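Long-range contact in protein ElaA (PDB 5Z6N), which probably transfers an acetyl group from acetyl coenzyme A to an amine, as a GNAT-family N-acetyltransferase: residues B[1-13]-B[43-55]. Residues are numbered along the deposited sequence; the frame is centred on the assembly and turned at random.
Sequences MIEWQDLHHSELS and DLTGDNRHILGWK
H9 lays its imidazole over the turn 45-48: T45 N sits 3.6 Å above the centre of the ring, and H9 NE2 donates a 3.1 Å hydrogen bond to G46 O in its ring plane, though the donor stands above the carbonyl plane of G46. CG of H9 stands between its backbone N and carbonyl carbon (chi1 70°), which directs the ring across the turn, while H9 N bonds N48 O. With an alanine here, G46 O would probably lose this donor and the backbone at L44 and T45 its flat cover. R49 NE meets D6 OD1 on its syn side at 2.7 Å, tilted out of the carboxylate plane, in a salt bridge with carboxylate and guanidinium planes 74° apart. Strands 3-8 and 49-54 form the antiparallel edge pair of the GNAT sheet, at 159°, joined through helix 14-31 rather than by a tight turn. The backbones of L7 and H50 bond reciprocally, H50 N reaching L7 O at 2.6 Å. On the face of L7, H50 and L52, toward helix 14-31, L12 CD1 lies over the H50 ring, 4.0 Å from its centroid (CH-pi). On the opposite face, toward helix 91-106, the six-membered ring of W4 covers G53, its centroid 4.0 Å from G53 CA, also CH-pi.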
ATOM      1  N   MET B   1      -8.017  14.756  21.271  1.00 49.58           N
ATOM      2  CA  MET B   1      -8.056  13.523  22.043  1.00 46.29           C
ATOM      3  C   MET B   1      -7.719  12.333  21.155  1.00 49.13           C
ATOM      4  O   MET B   1      -8.548  11.456  20.913  1.00 51.42           O
ATOM      5  CB  MET B   1      -9.423  13.358  22.703  1.00 44.76           C
ATOM      6  CG  MET B   1      -9.709  14.468  23.690  1.00 55.15           C
ATOM      7  SD  MET B   1     -11.352  14.439  24.406  1.00 64.83           S
ATOM      8  CE  MET B   1     -11.230  15.827  25.528  1.00 61.76           C
ATOM      9  N   ILE B   2      -6.482  12.324  20.670  1.00 47.10           N
ATOM     10  CA  ILE B   2      -5.998  11.265  19.793  1.00 42.46           C
ATOM     11  C   ILE B   2      -5.608  10.063  20.640  1.00 33.73           C
ATOM     12  O   ILE B   2      -4.823  10.186  21.589  1.00 26.90           O
ATOM     13  CB  ILE B   2      -4.807  11.760  18.954  1.00 37.07           C
ATOM     14  CG1 ILE B   2      -5.243  12.880  18.005  1.00 32.30           C
ATOM     15  CG2 ILE B   2      -4.151  10.601  18.199  1.00 29.47           C
ATOM     16  CD1 ILE B   2      -4.214  13.983  17.856  1.00 26.98           C
ATOM     17  N   GLU B   3      -6.157   8.898  20.307  1.00 35.65           N
ATOM     18  CA  GLU B   3      -5.746   7.653  20.940  1.00 35.66           C
ATOM     19  C   GLU B   3      -4.555   7.090  20.175  1.00 34.13           C
ATOM     20  O   GLU B   3      -4.533   7.113  18.940  1.00 28.23           O
ATOM     21  CB  GLU B   3      -6.893   6.641  20.987  1.00 38.58           C
ATOM     22  CG  GLU B   3      -7.203   5.936  19.671  1.00 39.66           C
ATOM     23  CD  GLU B   3      -8.129   4.741  19.845  1.00 40.46           C
ATOM     24  OE1 GLU B   3      -9.098   4.622  19.066  1.00 38.82           O
ATOM     25  OE2 GLU B   3      -7.886   3.922  20.758  1.00 41.44           O
ATOM     26  N   TRP B   4      -3.556   6.620  20.910  1.00 38.53           N
ATOM     27  CA  TRP B   4      -2.361   6.049  20.316  1.00 36.68           C
ATOM     28  C   TRP B   4      -2.331   4.546  20.552  1.00 35.17           C
ATOM     29  O   TRP B   4      -2.769   4.051  21.596  1.00 33.57           O
ATOM     30  CB  TRP B   4      -1.094   6.695  20.883  1.00 30.19           C
ATOM     31  CG  TRP B   4      -0.987   8.155  20.568  1.00 25.05           C
ATOM     32  CD1 TRP B   4      -1.497   9.186  21.300  1.00 25.82           C
ATOM     33  CD2 TRP B   4      -0.327   8.751  19.441  1.00 24.22           C
ATOM     34  NE1 TRP B   4      -1.199  10.385  20.699  1.00 25.82           N
ATOM     35  CE2 TRP B   4      -0.482  10.146  19.556  1.00 25.19           C
ATOM     36  CE3 TRP B   4       0.373   8.240  18.343  1.00 26.37           C
ATOM     37  CZ2 TRP B   4       0.037  11.036  18.617  1.00 20.81           C
ATOM     38  CZ3 TRP B   4       0.888   9.129  17.409  1.00 15.10           C
ATOM     39  CH2 TRP B   4       0.715  10.508  17.554  1.00 17.90           C
ATOM     40  N   GLN B   5      -1.829   3.822  19.556  1.00 33.00           N
ATOM     41  CA  GLN B   5      -1.654   2.381  19.644  1.00 34.57           C
ATOM     42  C   GLN B   5      -0.221   2.038  19.273  1.00 35.16           C
ATOM     43  O   GLN B   5       0.276   2.477  18.232  1.00 34.65           O
ATOM     44  CB  GLN B   5      -2.641   1.644  18.730  1.00 32.40           C
ATOM     45  CG  GLN B   5      -4.087   2.080  18.891  1.00 27.49           C
ATOM     46  CD  GLN B   5      -5.046   1.179  18.138  1.00 28.64           C
ATOM     47  OE1 GLN B   5      -4.842   0.892  16.965  1.00 32.31           O
ATOM     48  NE2 GLN B   5      -6.094   0.726  18.809  1.00 30.03           N
ATOM     49  N   ASP B   6       0.443   1.274  20.138  1.00 34.19           N
ATOM     50  CA  ASP B   6       1.821   0.838  19.945  1.00 27.79           C
ATOM     51  C   ASP B   6       1.750  -0.649  19.612  1.00 30.29           C
ATOM     52  O   ASP B   6       1.796  -1.511  20.486  1.00 33.85           O
ATOM     53  CB  ASP B   6       2.674   1.137  21.212  1.00 23.47           C
ATOM     54  CG  ASP B   6       4.043   0.475  21.177  1.00 31.83           C
ATOM     55  OD1 ASP B   6       4.496   0.078  20.083  1.00 30.92           O
ATOM     56  OD2 ASP B   6       4.690   0.395  22.242  1.00 42.73           O
ATOM     57  N   LEU B   7       1.644  -0.942  18.323  1.00 33.77           N
ATOM     58  CA  LEU B   7       1.325  -2.285  17.855  1.00 28.37           C
ATOM     59  C   LEU B   7       2.585  -2.989  17.380  1.00 26.31           C
ATOM     60  O   LEU B   7       3.265  -2.503  16.470  1.00 27.56           O
ATOM     61  CB  LEU B   7       0.305  -2.220  16.719  1.00 21.51           C
ATOM     62  CG  LEU B   7      -1.038  -1.542  17.006  1.00 24.58           C
ATOM     63  CD1 LEU B   7      -2.069  -1.998  16.012  1.00 25.74           C
ATOM     64  CD2 LEU B   7      -1.525  -1.804  18.424  1.00 26.76           C
ATOM     65  N   HIS B   8       2.895  -4.130  17.994  1.00 29.02           N
ATOM     66  CA  HIS B   8       3.745  -5.091  17.314  1.00 26.75           C
ATOM     67  C   HIS B   8       3.017  -5.555  16.061  1.00 15.48           C
ATOM     68  O   HIS B   8       1.785  -5.586  16.014  1.00 25.61           O
ATOM     69  CB  HIS B   8       4.076  -6.278  18.223  1.00 31.63           C
ATOM     70  CG  HIS B   8       5.040  -7.250  17.612  1.00 41.53           C
ATOM     71  ND1 HIS B   8       6.394  -7.207  17.867  1.00 43.99           N
ATOM     72  CD2 HIS B   8       4.853  -8.281  16.753  1.00 39.84           C
ATOM     73  CE1 HIS B   8       7.000  -8.168  17.192  1.00 41.42           C
ATOM     74  NE2 HIS B   8       6.087  -8.834  16.508  1.00 40.63           N
ATOM     75  N   HIS B   9       3.782  -5.893  15.025  1.00 15.15           N
ATOM     76  CA  HIS B   9       3.161  -6.177  13.735  1.00 36.26           C
ATOM     77  C   HIS B   9       2.209  -7.366  13.797  1.00 36.88           C
ATOM     78  O   HIS B   9       1.309  -7.468  12.955  1.00 34.43           O
ATOM     79  CB  HIS B   9       4.236  -6.417  12.674  1.00 33.92           C
ATOM     80  CG  HIS B   9       4.982  -7.702  12.846  1.00 27.30           C
ATOM     81  ND1 HIS B   9       4.577  -8.877  12.252  1.00 24.01           N
ATOM     82  CD2 HIS B   9       6.105  -7.998  13.539  1.00 26.14           C
ATOM     83  CE1 HIS B   9       5.419  -9.842  12.571  1.00 26.09           C
ATOM     84  NE2 HIS B   9       6.357  -9.335  13.350  1.00 28.82           N
ATOM     85  N   SER B  10       2.378  -8.257  14.778  1.00 38.36           N
ATOM     86  CA  SER B  10       1.489  -9.407  14.904  1.00 30.07           C
ATOM     87  C   SER B  10       0.099  -9.016  15.388  1.00 28.10           C
ATOM     88  O   SER B  10      -0.862  -9.749  15.133  1.00 30.11           O
ATOM     89  CB  SER B  10       2.097 -10.440  15.856  1.00 26.38           C
ATOM     90  OG  SER B  10       2.090  -9.980  17.197  1.00 22.03           O
ATOM     91  N   GLU B  11      -0.029  -7.880  16.070  1.00 28.28           N
ATOM     92  CA  GLU B  11      -1.312  -7.422  16.586  1.00 17.71           C
ATOM     93  C   GLU B  11      -2.136  -6.673  15.548  1.00 37.58           C
ATOM     94  O   GLU B  11      -3.324  -6.423  15.786  1.00 41.62           O
ATOM     95  CB  GLU B  11      -1.092  -6.512  17.796  1.00 17.77           C
ATOM     96  CG  GLU B  11      -0.277  -7.133  18.922  1.00 18.57           C
ATOM     97  CD  GLU B  11       0.274  -6.095  19.879  1.00 35.78           C
ATOM     98  OE1 GLU B  11      -0.458  -5.138  20.197  1.00 38.84           O
ATOM     99  OE2 GLU B  11       1.434  -6.242  20.313  1.00 40.05           O
ATOM    100  N   LEU B  12      -1.531  -6.295  14.422  1.00 35.75           N
ATOM    101  CA  LEU B  12      -2.233  -5.557  13.379  1.00 32.22           C
ATOM    102  C   LEU B  12      -3.382  -6.389  12.828  1.00 28.33           C
ATOM    103  O   LEU B  12      -3.173  -7.516  12.367  1.00 27.77           O
ATOM    104  CB  LEU B  12      -1.273  -5.194  12.249  1.00 30.76           C
ATOM    105  CG  LEU B  12      -0.178  -4.145  12.438  1.00 28.85           C
ATOM    106  CD1 LEU B  12       0.717  -4.161  11.215  1.00 13.35           C
ATOM    107  CD2 LEU B  12      -0.763  -2.754  12.657  1.00 27.40           C
ATOM    108  N   SER B  13      -4.593  -5.840  12.874  1.00 29.30           N
ATOM    109  CA  SER B  13      -5.697  -6.463  12.165  1.00 36.03           C
ATOM    110  C   SER B  13      -5.645  -6.056  10.695  1.00 40.00           C
ATOM    111  O   SER B  13      -4.801  -5.260  10.270  1.00 38.64           O
ATOM    112  CB  SER B  13      -7.036  -6.080  12.791  1.00 31.04           C
ATOM    113  OG  SER B  13      -7.700  -5.098  12.011  1.00 22.35           O
ATOM    114  N   ASP B  43       7.419  -4.438   7.201  1.00 30.63           N
ATOM    115  CA  ASP B  43       6.344  -4.187   8.153  1.00 33.93           C
ATOM    116  C   ASP B  43       5.913  -5.399   8.968  1.00 32.49           C
ATOM    117  O   ASP B  43       5.531  -5.242  10.131  1.00 20.54           O
ATOM    118  CB  ASP B  43       5.137  -3.611   7.408  1.00 32.13           C
ATOM    119  CG  ASP B  43       5.432  -2.260   6.790  1.00 30.62           C
ATOM    120  OD1 ASP B  43       5.542  -1.275   7.550  1.00 34.17           O
ATOM    121  OD2 ASP B  43       5.556  -2.183   5.550  1.00 20.51           O
ATOM    122  N   LEU B  44       5.967  -6.604   8.403  1.00 36.60           N
ATOM    123  CA  LEU B  44       5.523  -7.776   9.146  1.00 37.97           C
ATOM    124  C   LEU B  44       6.709  -8.724   9.218  1.00 33.07           C
ATOM    125  O   LEU B  44       6.731  -9.747   8.523  1.00 27.10           O
ATOM    126  CB  LEU B  44       4.346  -8.446   8.443  1.00 42.20           C
ATOM    127  CG  LEU B  44       3.127  -7.564   8.218  1.00 40.44           C
ATOM    128  CD1 LEU B  44       2.890  -7.429   6.738  1.00 43.73           C
ATOM    129  CD2 LEU B  44       1.924  -8.154   8.915  1.00 37.43           C
ATOM    130  N   THR B  45       7.690  -8.412  10.060  1.00 31.82           N
ATOM    131  CA  THR B  45       8.816  -9.309  10.257  1.00 29.59           C
ATOM    132  C   THR B  45       9.523  -8.868  11.530  1.00 30.02           C
ATOM    133  O   THR B  45       9.522  -7.684  11.885  1.00 20.33           O
ATOM    134  CB  THR B  45       9.817  -9.430   9.098  1.00 29.67           C
ATOM    135  OG1 THR B  45      10.610 -10.614   9.271  1.00 35.49           O
ATOM    136  CG2 THR B  45      10.729  -8.220   9.037  1.00 28.40           C
ATOM    137  N   GLY B  46      10.106  -9.849  12.223  1.00 32.76           N
ATOM    138  CA  GLY B  46      10.939  -9.614  13.388  1.00 26.09           C
ATOM    139  C   GLY B  46      10.217  -9.051  14.591  1.00 28.64           C
ATOM    140  O   GLY B  46       9.089  -9.455  14.894  1.00 29.94           O
ATOM    141  N   ASP B  47      10.873  -8.124  15.292  1.00 31.43           N
ATOM    142  CA  ASP B  47      10.308  -7.441  16.451  1.00 36.42           C
ATOM    143  C   ASP B  47       9.839  -6.030  16.111  1.00 36.75           C
ATOM    144  O   ASP B  47       9.874  -5.137  16.965  1.00 39.04           O
ATOM    145  CB  ASP B  47      11.330  -7.396  17.589  1.00 39.46           C
ATOM    146  CG  ASP B  47      10.710  -7.686  18.942  1.00 46.32           C
ATOM    147  OD1 ASP B  47       9.759  -8.495  19.002  1.00 44.89           O
ATOM    148  OD2 ASP B  47      11.179  -7.113  19.947  1.00 53.37           O
ATOM    149  N   ASN B  48       9.408  -5.812  14.873  1.00 33.88           N
ATOM    150  CA  ASN B  48       9.097  -4.477  14.388  1.00 33.00           C
ATOM    151  C   ASN B  48       7.691  -4.069  14.799  1.00 29.70           C
ATOM    152  O   ASN B  48       6.755  -4.871  14.744  1.00 28.97           O
ATOM    153  CB  ASN B  48       9.248  -4.413  12.870  1.00 34.45           C
ATOM    154  CG  ASN B  48      10.685  -4.577  12.427  1.00 33.82           C
ATOM    155  OD1 ASN B  48      11.612  -4.417  13.220  1.00 32.08           O
ATOM    156  ND2 ASN B  48      10.881  -4.888  11.155  1.00 35.32           N
ATOM    157  N   ARG B  49       7.555  -2.807  15.200  1.00 29.12           N
ATOM    158  CA  ARG B  49       6.325  -2.275  15.764  1.00 26.32           C
ATOM    159  C   ARG B  49       5.839  -1.104  14.922  1.00 25.67           C
ATOM    160  O   ARG B  49       6.604  -0.487  14.175  1.00 24.32           O
ATOM    161  CB  ARG B  49       6.536  -1.800  17.212  1.00 25.53           C
ATOM    162  CG  ARG B  49       7.516  -2.647  18.012  1.00 25.54           C
ATOM    163  CD  ARG B  49       7.451  -2.328  19.498  1.00 28.46           C
ATOM    164  NE  ARG B  49       6.088  -2.049  19.930  1.00 30.28           N
ATOM    165  CZ  ARG B  49       5.316  -2.934  20.553  1.00 26.08           C
ATOM    166  NH1 ARG B  49       5.773  -4.151  20.806  1.00 23.12           N
ATOM    167  NH2 ARG B  49       4.083  -2.614  20.915  1.00 21.84           N
ATOM    168  N   HIS B  50       4.555  -0.792  15.066  1.00 23.92           N
ATOM    169  CA  HIS B  50       3.946   0.357  14.412  1.00 22.96           C
ATOM    170  C   HIS B  50       3.169   1.178  15.431  1.00 23.04           C
ATOM    171  O   HIS B  50       2.537   0.628  16.340  1.00 13.72           O
ATOM    172  CB  HIS B  50       3.012  -0.064  13.267  1.00 21.21           C
ATOM    173  CG  HIS B  50       3.584  -1.117  12.362  1.00 25.06           C
ATOM    174  ND1 HIS B  50       3.696  -2.443  12.736  1.00 24.30           N
ATOM    175  CD2 HIS B  50       4.103  -1.030  11.113  1.00 20.15           C
ATOM    176  CE1 HIS B  50       4.240  -3.128  11.744  1.00 19.56           C
ATOM    177  NE2 HIS B  50       4.499  -2.295  10.750  1.00 17.73           N
ATOM    178  N   ILE B  51       3.225   2.498  15.272  1.00 12.86           N
ATOM    179  CA  ILE B  51       2.557   3.433  16.165  1.00 25.00           C
ATOM    180  C   ILE B  51       1.574   4.250  15.339  1.00 28.74           C
ATOM    181  O   ILE B  51       1.947   4.829  14.313  1.00 24.67           O
ATOM    182  CB  ILE B  51       3.578   4.317  16.899  1.00 25.55           C
ATOM    183  CG1 ILE B  51       4.395   3.426  17.838  1.00 24.72           C
ATOM    184  CG2 ILE B  51       2.882   5.446  17.664  1.00 28.76           C
ATOM    185  CD1 ILE B  51       5.618   4.048  18.396  1.00 28.34           C
ATOM    186  N   LEU B  52       0.314   4.263  15.775  1.00 31.95           N
ATOM    187  CA  LEU B  52      -0.787   4.844  15.021  1.00 30.18           C
ATOM    188  C   LEU B  52      -1.486   5.886  15.878  1.00 33.28           C
ATOM    189  O   LEU B  52      -1.813   5.620  17.040  1.00 32.33           O
ATOM    190  CB  LEU B  52      -1.798   3.768  14.592  1.00 32.02           C
ATOM    191  CG  LEU B  52      -1.301   2.396  14.122  1.00 31.68           C
ATOM    192  CD1 LEU B  52      -2.435   1.409  13.944  1.00 29.05           C
ATOM    193  CD2 LEU B  52      -0.544   2.530  12.845  1.00 35.72           C
ATOM    194  N   GLY B  53      -1.716   7.065  15.306  1.00 32.92           N
ATOM    195  CA  GLY B  53      -2.533   8.068  15.961  1.00 34.06           C
ATOM    196  C   GLY B  53      -3.921   8.099  15.357  1.00 43.36           C
ATOM    197  O   GLY B  53      -4.068   8.351  14.157  1.00 46.89           O
ATOM    198  N   TRP B  54      -4.948   7.836  16.163  1.00 42.70           N
ATOM    199  CA  TRP B  54      -6.322   7.752  15.682  1.00 38.50           C
ATOM    200  C   TRP B  54      -7.146   8.918  16.211  1.00 44.53           C
ATOM    201  O   TRP B  54      -7.119   9.213  17.410  1.00 44.44           O
ATOM    202  CB  TRP B  54      -6.967   6.427  16.094  1.00 40.12           C
ATOM    203  CG  TRP B  54      -6.493   5.252  15.294  1.00 39.55           C
ATOM    204  CD1 TRP B  54      -5.532   4.351  15.649  1.00 36.26           C
ATOM    205  CD2 TRP B  54      -6.962   4.851  14.002  1.00 36.97           C
ATOM    206  NE1 TRP B  54      -5.372   3.414  14.655  1.00 33.11           N
ATOM    207  CE2 TRP B  54      -6.239   3.699  13.633  1.00 32.37           C
ATOM    208  CE3 TRP B  54      -7.926   5.352  13.123  1.00 34.29           C
ATOM    209  CZ2 TRP B  54      -6.446   3.045  12.421  1.00 31.31           C
ATOM    210  CZ3 TRP B  54      -8.129   4.705  11.921  1.00 32.10           C
ATOM    211  CH2 TRP B  54      -7.394   3.562  11.582  1.00 29.59           C
ATOM    212  N   LYS B  55      -7.884   9.571  15.315  1.00 46.81           N
ATOM    213  CA  LYS B  55      -8.819  10.640  15.662  1.00 44.33           C
ATOM    214  C   LYS B  55     -10.187  10.227  15.129  1.00 46.59           C
ATOM    215  O   LYS B  55     -10.559  10.585  14.007  1.00 43.57           O
ATOM    216  CB  LYS B  55      -8.369  11.990  15.091  1.00 43.16           C
ATOM    217  CG  LYS B  55      -9.272  13.144  15.479  1.00 45.35           C
ATOM    218  CD  LYS B  55      -8.700  14.489  15.053  1.00 42.50           C
ATOM    219  CE  LYS B  55      -9.218  15.597  15.949  1.00 38.69           C
ATOM    220  NZ  LYS B  55      -9.667  15.067  17.276  1.00 34.42           N
TER